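Local structure of phytochrome Response Regulator RcpA (Tolypothrix sp. PCC 7601, 1K68) at residues Leu22-Val27 / Gln120-Val125. The protein is a CheY-like response regulator that takes up a phosphoryl group on an aspartate, probably in signalling from a cyanobacterial phytochrome. Residues are numbered along the deposited sequence; the frame is centred on the assembly and turned at random.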
loop_
_atom_site.group_PDB
_atom_site.type_symbol
_atom_site.label_atom_id
_atom_site.label_comp_id
_atom_site.label_asym_id
_atom_site.label_seq_id
_atom_site.Cartn_x
_atom_site.Cartn_y
_atom_site.Cartn_z
ATOM N N LEU A 22 0.850 -9.165 3.102
ATOM C CA LEU A 22 0.998 -10.126 4.187
ATOM C C LEU A 22 -0.041 -9.907 5.278
ATOM O O LEU A 22 -0.381 -10.835 6.016
ATOM C CB LEU A 22 2.402 -10.030 4.794
ATOM C CG LEU A 22 3.583 -10.415 3.903
ATOM C CD1 LEU A 22 4.885 -10.104 4.620
ATOM C CD2 LEU A 22 3.497 -11.889 3.549
ATOM N N ALA A 23 -0.538 -8.677 5.383
ATOM C CA ALA A 23 -1.536 -8.334 6.391
ATOM C C ALA A 23 -2.891 -8.941 6.049
ATOM O O ALA A 23 -3.716 -9.163 6.934
ATOM C CB ALA A 23 -1.661 -6.817 6.519
ATOM N N ASN A 24 -3.116 -9.209 4.767
ATOM C CA ASN A 24 -4.381 -9.789 4.333
ATOM C C ASN A 24 -4.328 -11.307 4.282
ATOM O O ASN A 24 -4.992 -11.937 3.461
ATOM C CB ASN A 24 -4.780 -9.239 2.964
ATOM C CG ASN A 24 -5.148 -7.772 3.016
ATOM O OD1 ASN A 24 -6.004 -7.362 3.802
ATOM N ND2 ASN A 24 -4.504 -6.970 2.175
ATOM N N SER A 25 -3.531 -11.888 5.172
ATOM C CA SER A 25 -3.390 -13.335 5.246
ATOM C C SER A 25 -4.569 -13.931 6.011
ATOM O O SER A 25 -5.248 -13.232 6.762
ATOM C CB SER A 25 -2.077 -13.694 5.946
ATOM O OG SER A 25 -1.968 -13.035 7.197
ATOM N N THR A 26 -4.811 -15.223 5.814
ATOM C CA THR A 26 -5.911 -15.906 6.490
ATOM C C THR A 26 -5.536 -16.216 7.937
ATOM O O THR A 26 -6.378 -16.624 8.734
ATOM C CB THR A 26 -6.270 -17.225 5.782
ATOM O OG1 THR A 26 -5.172 -18.139 5.886
ATOM C CG2 THR A 26 -6.573 -16.972 4.309
ATOM N N VAL A 27 -4.264 -16.019 8.262
ATOM C CA VAL A 27 -3.760 -16.260 9.609
ATOM C C VAL A 27 -2.759 -15.163 9.943
ATOM O O VAL A 27 -1.766 -14.998 9.243
ATOM C CB VAL A 27 -3.036 -17.616 9.707
ATOM C CG1 VAL A 27 -2.546 -17.838 11.129
ATOM C CG2 VAL A 27 -3.968 -18.734 9.280
ATOM N N GLN A 120 0.009 -7.208 -9.615
ATOM C CA GLN A 120 0.615 -8.514 -9.858
ATOM C C GLN A 120 1.557 -8.842 -8.704
ATOM O O GLN A 120 1.527 -9.939 -8.153
ATOM C CB GLN A 120 1.397 -8.513 -11.173
ATOM C CG GLN A 120 0.578 -8.917 -12.393
ATOM C CD GLN A 120 1.381 -8.839 -13.682
ATOM O OE1 GLN A 120 2.545 -9.251 -13.731
ATOM N NE2 GLN A 120 0.762 -8.315 -14.732
ATOM N N LEU A 121 2.388 -7.873 -8.339
ATOM C CA LEU A 121 3.333 -8.061 -7.243
ATOM C C LEU A 121 2.556 -8.369 -5.968
ATOM O O LEU A 121 2.945 -9.235 -5.186
ATOM C CB LEU A 121 4.174 -6.801 -7.056
ATOM C CG LEU A 121 5.135 -6.761 -5.868
ATOM C CD1 LEU A 121 6.146 -7.899 -5.950
ATOM C CD2 LEU A 121 5.841 -5.427 -5.868
ATOM N N PHE A 122 1.452 -7.657 -5.763
ATOM C CA PHE A 122 0.633 -7.886 -4.583
ATOM C C PHE A 122 0.197 -9.350 -4.568
ATOM O O PHE A 122 0.252 -10.012 -3.538
ATOM C CB PHE A 122 -0.597 -6.979 -4.604
ATOM C CG PHE A 122 -1.361 -6.955 -3.304
ATOM C CD1 PHE A 122 -1.015 -6.059 -2.297
ATOM C CD2 PHE A 122 -2.423 -7.825 -3.091
ATOM C CE1 PHE A 122 -1.722 -6.023 -1.096
ATOM C CE2 PHE A 122 -3.138 -7.805 -1.895
ATOM C CZ PHE A 122 -2.785 -6.901 -0.894
ATOM N N GLN A 123 -0.220 -9.863 -5.722
ATOM C CA GLN A 123 -0.664 -11.249 -5.800
ATOM C C GLN A 123 0.497 -12.225 -5.635
ATOM O O GLN A 123 0.315 -13.339 -5.165
ATOM C CB GLN A 123 -1.399 -11.498 -7.116
ATOM C CG GLN A 123 -2.751 -10.788 -7.193
ATOM C CD GLN A 123 -3.659 -11.138 -6.018
ATOM O OE1 GLN A 123 -3.884 -12.314 -5.723
ATOM N NE2 GLN A 123 -4.182 -10.118 -5.343
ATOM N N ILE A 124 1.694 -11.803 -6.014
ATOM C CA ILE A 124 2.860 -12.653 -5.854
ATOM C C ILE A 124 3.159 -12.799 -4.364
ATOM O O ILE A 124 3.431 -13.897 -3.880
ATOM C CB ILE A 124 4.084 -12.052 -6.578
ATOM C CG1 ILE A 124 4.037 -12.425 -8.061
ATOM C CG2 ILE A 124 5.371 -12.526 -5.936
ATOM C CD1 ILE A 124 5.190 -11.894 -8.860
ATOM N N VAL A 125 3.108 -11.694 -3.628
ATOM C CA VAL A 125 3.383 -11.773 -2.202
ATOM C C VAL A 125 2.354 -12.679 -1.543
ATOM O O VAL A 125 2.680 -13.437 -0.631
ATOM C CB VAL A 125 3.355 -10.385 -1.541
ATOM C CG1 VAL A 125 3.560 -10.516 -0.029
ATOM C CG2 VAL A 125 4.444 -9.507 -2.149
#
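The ring of Phe122 meets Asn24 at its edge: the amide nitrogen ND2 lies near the ring plane, 3.5 Å from CZ, and the amide and ring planes stand 53° apart. This is van der Waals contact at the rim, since ND2 is not placed over the face where it could donate to the pi cloud. Gln123 NE2 also lies at the edge, near the same plane. Leu17 and Ala21 of helix 12-23, and Pro81 of the second subunit, also touch the Phe122 side chain. CG of Phe122 is anti to the backbone N (chi1 -169°), which carries CZ out from its own helix as far as the Asn24 amide.

The second touch is purely apolar. Leu22 and Val125 side chains cross at about a right angle, and a single methyl, Val125 CG1, meets Leu22 CD2 at 3.8 Å and CG at 3.9 Å. Their CA atoms, 7.0 Å apart, are the closest CA pair between the segments.

Asn24 O accepts a hydrogen bond from Lys126 NZ of helix 118-135, adding a polar link beside the apolar one. In this receiver domain, with strand order 2-1-3-4-5, the contact joins the C-terminal end of the first helix to the last helix, 118-135, near the dimer partner.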